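Local coordinates for SAM-dependent O-methyltransferase (Leptospira interrogans, PDB 2HNK), which probably catalyses methyl transfer from S-adenosylmethionine to an oxygen of its substrate, and holds the by-product S-adenosylhomocysteine in this structure, at residues Phe152-Lys157 against Ala179-Trp184. Residues are numbered along the deposited sequence; the frame is centred on the assembly and turned at random.
Sequences FLDADK and ADNVLW. With SAH (S-adenosyl-L-homocysteine), chain O.
At the C-terminal ends of neighbouring parallel strands 148-153 and 175-180 of the Rossmann-like methyltransferase sheet, D154, D180 and N181 bring three oxygens together beside the cofactor pocket. The strands are joined here by a backbone hydrogen bond from D180 N to L153 O (2.9 Å). The side chains of D154 and D180 lie side by side, pointing the same way, with their carboxylate planes 86° apart. D154 OD1, D180 OD2 and N181 OD1 sit within 3.0 to 3.1 Å of one another. As modelled all three are acceptors, so a cation would probably ease the crowding; the cluster is consistent with the Asp-Asp-Asn divalent-metal site of cation-dependent O-methyltransferases. A chi1 of -165° swings the D154 carboxylate alongside D180, with OD1 facing the cluster while OD2 accepts a hydrogen bond from SAH N (3.0 Å).

The ammonium group of K157 approaches the cluster from the loop after the first strand. NZ donates to N181 OD1 (3.0 Å) from 43° out of the amide carbonyl plane, makes a weakly hydrogen-bonded salt bridge to D154 OD1, and is also held by A155 O and the hydroxyl of Y160. The other end of the N181 amide is tied through ND2 to D223. Nearer its backbone, K157 crosses W184, whose indole NE1 is hydrogen-bonded to S197, and sets CG over one face of the six-membered ring in a CH-pi contact, 4.0 Å from its centroid.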
# COMPACT_ATOMS: atom_id res chain seq x y z
N PHE C 152 -3.34 12.82 3.09
CA PHE C 152 -1.98 12.83 2.59
C PHE C 152 -1.20 13.97 3.26
O PHE C 152 -1.51 15.14 3.05
CB PHE C 152 -1.96 12.97 1.07
CG PHE C 152 -0.59 12.82 0.47
CD1 PHE C 152 0.21 11.71 0.75
CD2 PHE C 152 -0.10 13.78 -0.40
CE1 PHE C 152 1.48 11.58 0.20
CE2 PHE C 152 1.17 13.65 -0.98
CZ PHE C 152 1.96 12.55 -0.67
N LEU C 153 -0.21 13.62 4.07
CA LEU C 153 0.63 14.59 4.75
C LEU C 153 1.96 14.80 4.01
O LEU C 153 2.83 13.93 4.01
CB LEU C 153 0.88 14.17 6.21
CG LEU C 153 1.86 15.02 7.03
CD1 LEU C 153 1.43 16.51 7.07
CD2 LEU C 153 2.05 14.46 8.44
N ASP C 154 2.10 15.99 3.42
CA ASP C 154 3.28 16.36 2.65
C ASP C 154 3.57 17.86 2.72
O ASP C 154 3.93 18.49 1.73
CB ASP C 154 3.09 15.92 1.19
CG ASP C 154 4.38 15.94 0.41
OD1 ASP C 154 5.48 15.91 1.02
OD2 ASP C 154 4.30 15.96 -0.83
N ALA C 155 3.42 18.44 3.91
CA ALA C 155 3.60 19.88 4.09
C ALA C 155 4.94 20.19 4.78
O ALA C 155 5.93 19.49 4.55
CB ALA C 155 2.43 20.47 4.87
N ASP C 156 4.97 21.24 5.59
CA ASP C 156 6.19 21.62 6.29
C ASP C 156 6.53 20.59 7.38
O ASP C 156 5.71 20.30 8.25
CB ASP C 156 6.10 23.05 6.85
CG ASP C 156 4.91 23.25 7.76
OD1 ASP C 156 3.78 22.89 7.36
OD2 ASP C 156 5.11 23.77 8.89
N LYS C 157 7.73 20.03 7.28
CA LYS C 157 8.12 18.82 8.02
C LYS C 157 8.23 19.05 9.52
O LYS C 157 7.90 18.16 10.31
CB LYS C 157 9.43 18.27 7.48
CG LYS C 157 9.54 18.20 5.95
CD LYS C 157 8.44 17.34 5.33
CE LYS C 157 8.41 17.46 3.81
NZ LYS C 157 7.07 17.12 3.26
N ALA C 179 1.66 9.38 5.00
CA ALA C 179 2.65 10.40 5.33
C ALA C 179 3.88 10.32 4.45
O ALA C 179 4.53 9.27 4.36
CB ALA C 179 3.02 10.33 6.82
N ASP C 180 4.20 11.43 3.80
CA ASP C 180 5.34 11.52 2.89
C ASP C 180 6.64 11.96 3.60
O ASP C 180 6.59 12.62 4.64
CB ASP C 180 5.00 12.50 1.76
CG ASP C 180 5.80 12.22 0.49
OD1 ASP C 180 5.91 11.02 0.12
OD2 ASP C 180 6.31 13.19 -0.14
N ASN C 181 7.79 11.59 3.01
CA ASN C 181 9.12 12.05 3.46
C ASN C 181 9.56 11.56 4.84
O ASN C 181 10.42 12.17 5.47
CB ASN C 181 9.22 13.59 3.42
CG ASN C 181 9.13 14.15 2.01
OD1 ASN C 181 8.14 14.77 1.64
ND2 ASN C 181 10.18 13.95 1.23
N VAL C 182 9.00 10.44 5.28
CA VAL C 182 9.24 9.93 6.63
C VAL C 182 10.67 9.44 6.88
O VAL C 182 11.07 9.21 8.02
CB VAL C 182 8.18 8.86 7.07
CG1 VAL C 182 6.79 9.50 7.23
CG2 VAL C 182 8.14 7.67 6.11
N LEU C 183 11.45 9.30 5.81
CA LEU C 183 12.85 8.91 5.94
C LEU C 183 13.81 10.09 5.75
O LEU C 183 14.98 10.00 6.11
CB LEU C 183 13.19 7.73 5.02
CG LEU C 183 12.49 6.41 5.37
CD1 LEU C 183 12.81 5.33 4.37
CD2 LEU C 183 12.83 5.95 6.79
N TRP C 184 13.30 11.18 5.19
CA TRP C 184 14.04 12.44 5.03
C TRP C 184 15.48 12.21 4.55
O TRP C 184 16.45 12.54 5.24
CB TRP C 184 13.99 13.24 6.33
CG TRP C 184 14.03 14.74 6.19
CD1 TRP C 184 14.70 15.61 7.01
CD2 TRP C 184 13.38 15.55 5.19
NE1 TRP C 184 14.52 16.90 6.59
CE2 TRP C 184 13.71 16.90 5.48
CE3 TRP C 184 12.56 15.28 4.09
CZ2 TRP C 184 13.25 17.97 4.70
CZ3 TRP C 184 12.10 16.34 3.32
CH2 TRP C 184 12.44 17.67 3.63
N SAH O . 2.15 17.02 -2.69
CA SAH O . 3.06 17.83 -3.56
CB SAH O . 4.35 18.15 -2.81
CG SAH O . 4.16 19.03 -1.58
SD SAH O . 5.59 20.10 -1.35
C SAH O . 3.35 17.18 -4.93
O SAH O . 3.98 17.79 -5.80
OXT SAH O . 2.95 16.05 -5.20
C5' SAH O . 4.94 20.93 0.12
C4' SAH O . 3.94 22.05 -0.15
O4' SAH O . 3.33 22.41 1.08
C3' SAH O . 4.58 23.30 -0.71
O3' SAH O . 3.89 23.67 -1.89
C2' SAH O . 4.39 24.38 0.33
O2' SAH O . 4.00 25.60 -0.27
C1' SAH O . 3.27 23.82 1.20
N9 SAH O . 3.34 24.24 2.62
C8 SAH O . 4.45 24.59 3.36
N7 SAH O . 4.04 24.92 4.62
C5 SAH O . 2.70 24.79 4.68
C6 SAH O . 1.77 24.99 5.71
N6 SAH O . 2.15 25.40 6.91
N1 SAH O . 0.42 24.77 5.46
C2 SAH O . -0.00 24.35 4.22
N3 SAH O . 0.92 24.15 3.21
C4 SAH O . 2.25 24.37 3.44